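Local atomic coordinates of esterase E25 (PDB entry 4Q05), a protein that probably hydrolyses carboxylic esters, as a dimeric member of the GTSAG subfamily of bacterial hormone-sensitive lipases with an alpha/beta hydrolase fold. Residues Leu232-Ala237 / Gly333-Asp338; Ile151-Ile156 / Val162-Ile167; Ile248-Gly251 / Val257-Asp260; Ala82-Leu87 / Ala140-Gly145; Ala157-Val162 / His346-Leu351. One frame throughout, in Å; residues are numbered along the deposited sequence.

Contact 1. Residues Leu232-Ala237 / Gly333-Asp338; sequences LGTPGA and GDYAVD
The backbone turns a corner at Gly233 and Thr234, and there it comes up to the loop 333-338, the CA atoms of Thr234 and Gly333 lying 6.5 Å apart. No hydrogen bond crosses between the two segments; Tyr335 bridges them by packing. Its phenol oxygen OH rests 3.3 Å from Gly233 CA, and a side chain grown on that glycine would run into the hydroxyl. The methyl CG2 of Thr234 sits at the edge of the ring, near its plane, with CE2 of Tyr335 3.9 Å away. The same methyl packs 3.7 Å from Gly333 N, while one ring face is overlain toward its rim by Gly333 C of the tyrosine's own loop. The ring reaches this place because CG of Tyr335 stands between the backbone N and the carbonyl carbon (chi1 55°), folding the ring back against Gly333. Its hydroxyl hydrogen-bonds to Glu152. A phenylalanine here would probably keep much of the ring packing but leave Glu152 OE2 without this partner. The polar branch of Thr234 is turned to other work: OG1, anti to the backbone N (chi1 -176°), is hydrogen-bonded to Asp302 and His332, which by family resemblance are probably the acid and base of a catalytic triad. The corner interrupts strand 229-235 near its C-terminal end; the strand's backbone pairs with Gly204 and Ser206 of the probable nucleophile elbow on one flank and with Ile297 of strand 294-299 on the other; helix 206-221 packs on Leu232 and Pro235, and Tyr335 also touches Ile297.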
# COMPACT_ATOMS: atom_id res chain seq x y z
N LEU A 232 6.13 11.55 4.14
CA LEU A 232 6.70 10.46 4.92
C LEU A 232 7.05 9.28 4.02
O LEU A 232 6.20 8.44 3.70
CB LEU A 232 5.72 10.00 6.00
CG LEU A 232 5.22 11.08 6.96
CD1 LEU A 232 4.21 10.48 7.91
CD2 LEU A 232 6.39 11.68 7.74
N GLY A 233 8.29 9.22 3.58
CA GLY A 233 8.78 8.13 2.80
C GLY A 233 9.35 7.12 3.73
O GLY A 233 10.09 7.49 4.59
N THR A 234 8.96 5.87 3.56
CA THR A 234 9.38 4.74 4.36
C THR A 234 9.71 5.13 5.82
O THR A 234 10.79 5.00 6.28
CB THR A 234 10.51 3.95 3.66
OG1 THR A 234 10.84 2.80 4.40
CG2 THR A 234 11.73 4.79 3.47
N PRO A 235 8.63 5.70 6.50
CA PRO A 235 8.98 6.29 7.80
C PRO A 235 9.35 5.28 8.87
O PRO A 235 8.84 4.21 8.88
CB PRO A 235 7.72 7.03 8.19
CG PRO A 235 6.64 6.25 7.63
CD PRO A 235 7.12 5.97 6.30
N GLY A 236 10.27 5.65 9.74
CA GLY A 236 10.62 4.83 10.86
C GLY A 236 9.62 5.11 11.95
O GLY A 236 9.95 5.63 12.99
N ALA A 237 8.36 4.80 11.65
CA ALA A 237 7.25 5.20 12.51
C ALA A 237 7.12 4.32 13.75
O ALA A 237 6.70 4.77 14.81
CB ALA A 237 5.95 5.21 11.71
N GLY A 333 13.60 3.09 0.79
CA GLY A 333 14.29 4.20 0.15
C GLY A 333 14.53 4.08 -1.35
O GLY A 333 15.08 4.99 -1.94
N ASP A 334 14.11 2.97 -1.96
CA ASP A 334 14.41 2.72 -3.37
C ASP A 334 13.68 3.67 -4.31
O ASP A 334 13.96 3.67 -5.51
CB ASP A 334 14.07 1.28 -3.77
CG ASP A 334 15.17 0.31 -3.43
OD1 ASP A 334 16.30 0.77 -3.15
OD2 ASP A 334 14.90 -0.92 -3.46
N TYR A 335 12.74 4.45 -3.78
CA TYR A 335 11.96 5.36 -4.60
C TYR A 335 12.77 6.61 -4.91
O TYR A 335 12.34 7.45 -5.69
CB TYR A 335 10.67 5.76 -3.88
CG TYR A 335 10.93 6.33 -2.50
CD1 TYR A 335 11.33 7.66 -2.35
CD2 TYR A 335 10.80 5.54 -1.37
CE1 TYR A 335 11.59 8.18 -1.09
CE2 TYR A 335 11.05 6.06 -0.11
CZ TYR A 335 11.45 7.37 0.02
OH TYR A 335 11.70 7.89 1.27
N ALA A 336 13.93 6.74 -4.28
CA ALA A 336 14.75 7.94 -4.43
C ALA A 336 16.21 7.59 -4.63
O ALA A 336 17.09 8.26 -4.11
CB ALA A 336 14.59 8.84 -3.21
N VAL A 337 16.46 6.53 -5.39
CA VAL A 337 17.81 6.04 -5.60
C VAL A 337 18.23 6.17 -7.06
O VAL A 337 19.39 6.39 -7.38
CB VAL A 337 17.95 4.58 -5.13
CG1 VAL A 337 19.09 3.88 -5.84
CG2 VAL A 337 18.14 4.52 -3.61
N ASP A 338 17.26 6.06 -7.97
CA ASP A 338 17.55 6.23 -9.39
C ASP A 338 16.52 7.15 -10.02
O ASP A 338 15.35 6.78 -10.14
CB ASP A 338 17.57 4.88 -10.09
CG ASP A 338 18.03 4.98 -11.54
OD1 ASP A 338 17.68 5.96 -12.24
OD2 ASP A 338 18.74 4.06 -11.98

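Contact 2. Residues Ile151-Ile156 / Val162-Ile167; sequences IEAIVI and VRVLSI
Ala153 and Val164 meet where helix 151-156 lies along strand 164-167, the two axes 8.7 Å apart and running nearly antiparallel at 167°. The methyl CB of Ala153 points at the strand and touches two of its residues, CG1 of Val164 at 3.7 Å and CB of Ser166 at 3.9 Å. So small a side chain lets the helix backbone itself come down on the valine: Ala153 O is 3.6 Å from Val164 CG2. CG1 of Val164, anti to the backbone N (chi1 177°), goes to the methyl of Ala153, while CG2 lies between Ala153 O and the next turn, where it meets CG2 of Ile156 at 4.0 Å. There the isoleucine and valine side chains cross at about a right angle, and CG2 of Ile156 also makes a looser contact, 4.3 Å, with CG1 of Val162 at the approach to the strand. No hydrogen bond crosses; the side-chain contacts are mainly between aliphatic carbons. This is the return half of the beta-alpha-beta crossover from strand 132-136 through helix 151-160 to strand 164-168, which lies parallel to 132-136 and antiparallel to 114-120; helix 91-102 packs on Ile151 and Ile154, and helix 179-194 packs against Leu165 and Ile167.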
# COMPACT_ATOMS: atom_id res chain seq x y z
N ILE A 151 21.10 13.70 -0.55
CA ILE A 151 20.66 12.94 -1.72
C ILE A 151 19.14 13.00 -1.92
O ILE A 151 18.66 13.42 -2.96
CB ILE A 151 21.13 11.48 -1.68
CG1 ILE A 151 22.66 11.44 -1.68
CG2 ILE A 151 20.59 10.70 -2.89
CD1 ILE A 151 23.24 10.05 -1.47
N GLU A 152 18.38 12.60 -0.91
CA GLU A 152 16.93 12.60 -1.08
C GLU A 152 16.37 14.02 -1.30
O GLU A 152 15.39 14.20 -2.01
CB GLU A 152 16.23 11.91 0.09
CG GLU A 152 14.72 11.89 -0.04
CD GLU A 152 14.04 11.22 1.16
OE1 GLU A 152 14.52 11.39 2.30
OE2 GLU A 152 13.02 10.54 0.95
N ALA A 153 17.01 15.00 -0.67
CA ALA A 153 16.61 16.40 -0.82
C ALA A 153 16.80 16.84 -2.26
O ALA A 153 16.00 17.59 -2.81
CB ALA A 153 17.45 17.28 0.09
N ILE A 154 17.89 16.40 -2.85
CA ILE A 154 18.17 16.72 -4.25
C ILE A 154 17.09 16.11 -5.15
O ILE A 154 16.60 16.76 -6.08
CB ILE A 154 19.56 16.21 -4.64
CG1 ILE A 154 20.64 17.00 -3.89
CG2 ILE A 154 19.77 16.28 -6.16
CD1 ILE A 154 21.99 16.30 -3.88
N VAL A 155 16.71 14.87 -4.85
CA VAL A 155 15.68 14.19 -5.64
C VAL A 155 14.34 14.90 -5.51
O VAL A 155 13.66 15.16 -6.50
CB VAL A 155 15.48 12.73 -5.19
CG1 VAL A 155 14.26 12.16 -5.88
CG2 VAL A 155 16.71 11.90 -5.48
N ILE A 156 13.96 15.21 -4.27
CA ILE A 156 12.73 15.93 -4.05
C ILE A 156 12.77 17.28 -4.78
O ILE A 156 11.83 17.66 -5.48
CB ILE A 156 12.49 16.14 -2.54
CG1 ILE A 156 12.24 14.80 -1.85
CG2 ILE A 156 11.35 17.10 -2.31
CD1 ILE A 156 12.21 14.88 -0.31
N VAL A 162 10.64 22.09 -6.34
CA VAL A 162 10.40 22.93 -5.19
C VAL A 162 11.75 23.12 -4.51
O VAL A 162 12.60 22.24 -4.58
CB VAL A 162 9.43 22.24 -4.21
CG1 VAL A 162 10.09 20.98 -3.62
CG2 VAL A 162 9.00 23.19 -3.11
N ARG A 163 11.96 24.28 -3.90
CA ARG A 163 13.16 24.49 -3.11
C ARG A 163 13.08 23.63 -1.87
O ARG A 163 12.02 23.52 -1.26
CB ARG A 163 13.31 25.95 -2.68
CG ARG A 163 13.55 26.90 -3.83
CD ARG A 163 13.75 28.33 -3.33
NE ARG A 163 13.89 29.25 -4.44
CZ ARG A 163 12.86 29.79 -5.09
NH1 ARG A 163 11.61 29.51 -4.73
NH2 ARG A 163 13.09 30.61 -6.11
N VAL A 164 14.21 23.05 -1.50
CA VAL A 164 14.31 22.24 -0.32
C VAL A 164 15.32 22.83 0.64
O VAL A 164 16.37 23.32 0.24
CB VAL A 164 14.75 20.81 -0.67
CG1 VAL A 164 14.91 19.99 0.60
CG2 VAL A 164 13.74 20.17 -1.62
N LEU A 165 14.99 22.79 1.92
CA LEU A 165 15.92 23.12 2.98
C LEU A 165 16.12 21.83 3.78
O LEU A 165 15.21 21.37 4.47
CB LEU A 165 15.34 24.23 3.86
CG LEU A 165 16.17 24.61 5.10
CD1 LEU A 165 17.50 25.21 4.68
CD2 LEU A 165 15.40 25.58 5.97
N SER A 166 17.30 21.24 3.67
CA SER A 166 17.55 19.97 4.35
C SER A 166 18.23 20.21 5.68
O SER A 166 19.25 20.88 5.75
CB SER A 166 18.38 19.01 3.49
OG SER A 166 18.37 17.71 4.06
N ILE A 167 17.65 19.66 6.74
CA ILE A 167 18.18 19.88 8.07
C ILE A 167 19.21 18.81 8.47
O ILE A 167 18.90 17.63 8.57
CB ILE A 167 17.06 19.92 9.12
CG1 ILE A 167 16.01 20.94 8.68
CG2 ILE A 167 17.66 20.20 10.50
CD1 ILE A 167 14.80 21.03 9.58

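Contact 3. Residues Ile248-Gly251 / Val257-Asp260; sequences INDG and VTYD
Asp250 and Thr258 close a short loop between helices 244-248 and 262-271, and the threonine is itself the head of an ST turn. Their side chains lie side by side and point the same way. Thr258 OG1 donates to Asp250 OD2 over 2.8 Å, reaching the oxygen from above the carboxylate plane, 37° out of it. Asp250 CG stands anti to its backbone N (chi1 -168°), as Thr258 OG1 does to its own, which carries the two polar ends along together. The backbones join as well: Gly251 N donates to Val257 O at 2.7 Å, almost straight (174°). Gly251 has a positive phi at which any side chain would be jammed against the preceding carbonyl oxygen. A water links the two halves again, donating to Asp250 OD2 and accepting from Tyr259 N at 2.8 Å. The second acid, Asp260, brings its OD2 to 4.3 Å from Asp250 OD2, a like-charge approach that its salt bridge to Lys241 probably eases. The loop also meets the dimer partner, where Arg42 of the second subunit binds Asp250 O. Thr258 OG1, besides donating, accepts from Asp260 N at 3.3 Å.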
# COMPACT_ATOMS: atom_id res chain seq x y z
N ILE A 248 8.31 -10.57 7.30
CA ILE A 248 8.09 -11.02 5.94
C ILE A 248 9.21 -10.57 5.01
O ILE A 248 9.65 -11.33 4.13
CB ILE A 248 6.76 -10.47 5.40
CG1 ILE A 248 5.59 -10.99 6.26
CG2 ILE A 248 6.59 -10.84 3.93
CD1 ILE A 248 4.20 -10.53 5.77
N ASN A 249 9.67 -9.33 5.17
CA ASN A 249 10.67 -8.81 4.25
C ASN A 249 12.10 -8.93 4.80
O ASN A 249 13.04 -8.37 4.24
CB ASN A 249 10.34 -7.37 3.81
CG ASN A 249 9.20 -7.33 2.82
OD1 ASN A 249 8.92 -8.34 2.17
ND2 ASN A 249 8.54 -6.18 2.70
N ASP A 250 12.26 -9.69 5.87
CA ASP A 250 13.58 -9.98 6.40
C ASP A 250 14.38 -10.72 5.32
O ASP A 250 13.98 -11.79 4.87
CB ASP A 250 13.47 -10.85 7.65
CG ASP A 250 14.78 -10.95 8.41
OD1 ASP A 250 15.74 -11.50 7.85
OD2 ASP A 250 14.86 -10.47 9.55
N GLY A 251 15.50 -10.14 4.89
CA GLY A 251 16.28 -10.72 3.81
C GLY A 251 15.78 -10.33 2.42
O GLY A 251 16.37 -10.73 1.41
N VAL A 257 17.87 -4.86 4.91
CA VAL A 257 18.05 -6.31 5.03
C VAL A 257 17.32 -6.96 6.21
O VAL A 257 16.52 -7.87 6.03
CB VAL A 257 19.54 -6.74 5.07
CG1 VAL A 257 19.63 -8.25 5.01
CG2 VAL A 257 20.33 -6.14 3.92
N THR A 258 17.62 -6.51 7.42
CA THR A 258 17.04 -7.09 8.62
C THR A 258 17.01 -6.07 9.75
O THR A 258 17.83 -5.15 9.80
CB THR A 258 17.81 -8.36 9.07
OG1 THR A 258 17.16 -8.95 10.20
CG2 THR A 258 19.25 -8.02 9.45
N TYR A 259 16.05 -6.23 10.65
CA TYR A 259 15.96 -5.41 11.84
C TYR A 259 17.08 -5.78 12.81
O TYR A 259 17.62 -4.92 13.49
CB TYR A 259 14.62 -5.65 12.50
CG TYR A 259 14.39 -4.89 13.78
CD1 TYR A 259 13.80 -3.63 13.77
CD2 TYR A 259 14.73 -5.44 15.01
CE1 TYR A 259 13.57 -2.93 14.94
CE2 TYR A 259 14.51 -4.75 16.20
CZ TYR A 259 13.94 -3.49 16.15
OH TYR A 259 13.70 -2.79 17.32
N ASP A 260 17.41 -7.07 12.85
CA ASP A 260 18.34 -7.59 13.85
C ASP A 260 19.75 -7.10 13.60
O ASP A 260 20.15 -6.93 12.46
CB ASP A 260 18.36 -9.12 13.85
CG ASP A 260 16.97 -9.73 14.01
OD1 ASP A 260 16.10 -9.14 14.69
OD2 ASP A 260 16.76 -10.83 13.44
O HOH W 1 14.10 -8.24 10.43

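Contact 4. Residues Ala82-Leu87 / Ala140-Gly145; sequences AAITQL and AFVLNG
The loop that follows the His-Gly-Gly sequence, the probable oxyanion-hole motif of this family, is covered by helix 77-88, with Ile84 and Leu87 set against Val142 and Leu143. Ile84 takes Val142 with its longer branch: CD1 lies 3.6 Å from CB of Val142, and CG1 3.8 Å from the methyl CG2, the two side chains crossing at about a right angle. CG2 of Ile84, anti to the backbone N, packs 3.6 Å from Val142 O, which the longer branch touches too, so the isoleucine meets both the side chain and the backbone of Val142. An alanine in its place is likely to open a gap over Val142 by removing both branches. One turn on, CB of Leu87 touches CD2 of Leu143 at 3.7 Å, and CD1 of Leu87 reaches the same methyl at 4.0 Å. That methyl also leans back on the previous turn, 4.1 Å from Ile84 CA, and so sits between the two helix residues. A polar tie lies next to this apolar patch, Asn144 N being hydrogen-bonded to Asp88. Helix 262-271 walls another side, with Phe262 against Leu87 and Leu143 and Leu269 on Val142, while Trp80 of helix 77-88 also touches Val142 and Pro173 touches Ile84.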
# COMPACT_ATOMS: atom_id res chain seq x y z
N ALA A 82 32.95 4.48 13.76
CA ALA A 82 33.49 3.68 12.67
C ALA A 82 32.39 3.08 11.79
O ALA A 82 32.49 3.11 10.56
CB ALA A 82 34.39 2.57 13.22
N ALA A 83 31.37 2.51 12.42
CA ALA A 83 30.26 1.94 11.66
C ALA A 83 29.63 3.02 10.78
O ALA A 83 29.36 2.80 9.60
CB ALA A 83 29.21 1.35 12.60
N ILE A 84 29.42 4.18 11.38
CA ILE A 84 28.71 5.27 10.72
C ILE A 84 29.47 5.75 9.49
O ILE A 84 28.92 5.82 8.40
CB ILE A 84 28.45 6.43 11.70
CG1 ILE A 84 27.34 6.03 12.68
CG2 ILE A 84 28.08 7.70 10.95
CD1 ILE A 84 27.21 6.92 13.91
N THR A 85 30.74 6.06 9.69
CA THR A 85 31.62 6.41 8.59
C THR A 85 31.55 5.38 7.48
O THR A 85 31.38 5.72 6.31
CB THR A 85 33.07 6.50 9.07
OG1 THR A 85 33.19 7.58 9.99
CG2 THR A 85 34.01 6.72 7.89
N GLN A 86 31.67 4.11 7.84
CA GLN A 86 31.64 3.03 6.86
C GLN A 86 30.33 3.03 6.07
O GLN A 86 30.33 2.94 4.84
CB GLN A 86 31.84 1.67 7.54
CG GLN A 86 31.54 0.46 6.68
CD GLN A 86 31.39 -0.82 7.49
OE1 GLN A 86 31.87 -0.91 8.63
NE2 GLN A 86 30.72 -1.82 6.92
N LEU A 87 29.20 3.13 6.77
CA LEU A 87 27.91 3.12 6.10
C LEU A 87 27.64 4.37 5.27
O LEU A 87 26.91 4.31 4.29
CB LEU A 87 26.78 2.89 7.11
CG LEU A 87 26.84 1.48 7.70
CD1 LEU A 87 25.86 1.33 8.83
CD2 LEU A 87 26.59 0.44 6.61
N ALA A 140 19.03 5.28 9.59
CA ALA A 140 18.54 4.86 10.85
C ALA A 140 19.18 5.63 11.99
O ALA A 140 19.96 5.09 12.73
CB ALA A 140 18.75 3.39 11.02
N PHE A 141 18.81 6.88 12.08
CA PHE A 141 19.04 7.71 13.24
C PHE A 141 20.46 8.19 13.50
O PHE A 141 20.65 9.07 14.28
CB PHE A 141 18.51 7.02 14.50
CG PHE A 141 17.07 6.63 14.40
CD1 PHE A 141 16.10 7.56 14.56
CD2 PHE A 141 16.70 5.35 14.09
CE1 PHE A 141 14.79 7.23 14.43
CE2 PHE A 141 15.39 5.02 13.96
CZ PHE A 141 14.44 5.95 14.13
N VAL A 142 21.42 7.61 12.83
CA VAL A 142 22.80 7.98 13.06
C VAL A 142 23.52 8.17 11.73
O VAL A 142 24.65 8.56 11.72
CB VAL A 142 23.58 6.94 13.86
CG1 VAL A 142 22.97 6.74 15.21
CG2 VAL A 142 23.60 5.62 13.14
N LEU A 143 22.85 7.88 10.64
CA LEU A 143 23.45 7.90 9.31
C LEU A 143 23.11 9.17 8.54
O LEU A 143 22.20 9.91 8.91
CB LEU A 143 23.00 6.68 8.51
CG LEU A 143 23.36 5.32 9.12
CD1 LEU A 143 22.81 4.16 8.29
CD2 LEU A 143 24.88 5.19 9.33
N ASN A 144 23.87 9.41 7.48
CA ASN A 144 23.62 10.51 6.55
C ASN A 144 23.76 11.90 7.13
O ASN A 144 23.05 12.82 6.73
CB ASN A 144 22.25 10.34 5.88
CG ASN A 144 22.13 9.01 5.14
OD1 ASN A 144 23.06 8.57 4.46
ND2 ASN A 144 20.99 8.37 5.28
N GLY A 145 24.68 12.06 8.07
CA GLY A 145 25.02 13.37 8.60
C GLY A 145 25.69 14.19 7.51
O GLY A 145 26.22 13.64 6.54

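Contact 5. Residues Ala157-Val162 / His346-Leu351; sequences ATLAKV and HAFAEL
Leu159 meets Phe348 at the level of their first side-chain carbons, CB to CB at only 3.4 Å, a tight approach between helix 151-160 and helix 342-358. Beyond that point the two side chains cross obliquely. The methyl CD1 of Leu159 comes within 4.1 Å of CD2 of the ring, whereas the rest of the ring leads off, CG of Phe348 being anti to the carbonyl carbon (chi1 -69°), toward Val155 and Ile156 of the same helix 151-160. Ala160 follows, and its small side chain lets the backbones come close: CA of Ala160 and CA of Phe348 are 5.2 Å apart, and Ala160 CA lies 3.9 Å from Phe348 O. In the alpha/beta hydrolase fold the C-terminal helix, here 342-358, packs on one face of the central sheet, and this one also rests on strands 294-299 and 322-327 through Ala347 and Glu350. The methyl CB of Ala160 then touches CD2 of Leu351, one turn along, at 4.1 Å. With Lys161 the chain leaves the helix at positive phi, its backbone bonded to Ala125 and its NZ making a weak, long ion pair with Glu123. Val162 N hydrogen-bonds back to Ala157 O at 3.2 Å as the chain heads into strand 164-168.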
# COMPACT_ATOMS: atom_id res chain seq x y z
N ALA A 157 13.86 18.01 -4.59
CA ALA A 157 13.96 19.34 -5.20
C ALA A 157 13.75 19.29 -6.72
O ALA A 157 12.88 19.98 -7.25
CB ALA A 157 15.28 20.00 -4.86
N THR A 158 14.52 18.45 -7.41
CA THR A 158 14.43 18.41 -8.88
C THR A 158 13.11 17.90 -9.38
O THR A 158 12.53 18.48 -10.29
CB THR A 158 15.49 17.51 -9.54
OG1 THR A 158 15.98 16.53 -8.62
CG2 THR A 158 16.60 18.32 -10.08
N LEU A 159 12.64 16.79 -8.81
CA LEU A 159 11.46 16.13 -9.35
C LEU A 159 10.17 16.74 -8.86
O LEU A 159 9.21 16.82 -9.61
CB LEU A 159 11.50 14.64 -9.07
CG LEU A 159 12.69 13.96 -9.75
CD1 LEU A 159 12.60 12.45 -9.64
CD2 LEU A 159 12.75 14.39 -11.19
N ALA A 160 10.12 17.16 -7.59
CA ALA A 160 8.92 17.83 -7.13
C ALA A 160 8.94 19.32 -7.49
O ALA A 160 7.96 20.03 -7.28
CB ALA A 160 8.71 17.63 -5.62
N LYS A 161 10.06 19.78 -8.04
CA LYS A 161 10.20 21.16 -8.52
C LYS A 161 9.91 22.19 -7.44
O LYS A 161 9.04 23.05 -7.58
CB LYS A 161 9.30 21.39 -9.72
CG LYS A 161 9.59 20.42 -10.87
CD LYS A 161 8.62 20.64 -12.03
CE LYS A 161 8.84 19.62 -13.14
NZ LYS A 161 7.81 19.75 -14.21
N VAL A 162 10.64 22.09 -6.34
CA VAL A 162 10.40 22.93 -5.19
C VAL A 162 11.75 23.12 -4.51
O VAL A 162 12.60 22.24 -4.58
CB VAL A 162 9.43 22.24 -4.21
CG1 VAL A 162 10.09 20.98 -3.62
CG2 VAL A 162 9.00 23.19 -3.11
N HIS A 346 7.25 9.02 -11.29
CA HIS A 346 5.83 9.09 -10.98
C HIS A 346 5.64 9.59 -9.54
O HIS A 346 4.88 10.52 -9.27
CB HIS A 346 5.19 7.72 -11.14
CG HIS A 346 3.78 7.64 -10.63
ND1 HIS A 346 2.82 8.56 -10.96
CD2 HIS A 346 3.18 6.74 -9.82
CE1 HIS A 346 1.68 8.24 -10.37
NE2 HIS A 346 1.87 7.13 -9.67
N ALA A 347 6.38 8.97 -8.62
CA ALA A 347 6.21 9.27 -7.21
C ALA A 347 6.34 10.78 -6.95
O ALA A 347 5.54 11.38 -6.23
CB ALA A 347 7.25 8.52 -6.40
N PHE A 348 7.35 11.39 -7.56
CA PHE A 348 7.62 12.79 -7.27
C PHE A 348 6.79 13.74 -8.12
O PHE A 348 6.52 14.86 -7.71
CB PHE A 348 9.12 13.05 -7.31
CG PHE A 348 9.84 12.40 -6.18
CD1 PHE A 348 9.72 12.93 -4.90
CD2 PHE A 348 10.52 11.22 -6.35
CE1 PHE A 348 10.34 12.31 -3.82
CE2 PHE A 348 11.15 10.60 -5.28
CZ PHE A 348 11.05 11.14 -4.02
N ALA A 349 6.33 13.27 -9.27
CA ALA A 349 5.27 14.00 -9.96
C ALA A 349 4.00 14.04 -9.09
O ALA A 349 3.35 15.08 -8.97
CB ALA A 349 4.99 13.38 -11.33
N GLU A 350 3.67 12.92 -8.45
CA GLU A 350 2.56 12.89 -7.50
C GLU A 350 2.83 13.82 -6.31
O GLU A 350 1.94 14.54 -5.87
CB GLU A 350 2.29 11.46 -7.01
CG GLU A 350 1.79 10.51 -8.10
CD GLU A 350 0.31 10.69 -8.45
OE1 GLU A 350 -0.38 11.52 -7.83
OE2 GLU A 350 -0.16 9.98 -9.37
N LEU A 351 4.05 13.81 -5.79
CA LEU A 351 4.38 14.69 -4.67
C LEU A 351 4.16 16.13 -5.12
O LEU A 351 3.53 16.92 -4.42
CB LEU A 351 5.84 14.50 -4.21
CG LEU A 351 6.24 15.40 -3.04
CD1 LEU A 351 5.25 15.26 -1.89
CD2 LEU A 351 7.67 15.13 -2.56

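Contacts 1, 2 and 5 form one continuous patch around helix 151-160. Glu152 OE2 of contact 2 takes Tyr335 OH of contact 1 in a probable hydrogen bond of 3.0 Å, and Glu152 OE1 bonds to Ser205 in the probable nucleophile elbow, so this patch borders the likely active site. Phe348 joins contacts 5 and 2, its CE2 lying 3.5 Å from Val155 CG1, and contacts 5 and 2 share Val162. Contact 4 stands apart, its nearest atoms about 5 Å from contact 1. Contact 3 is remote, its centre about 28 Å from that of contact 2, yet contacts 3 and 5 both reach the second subunit.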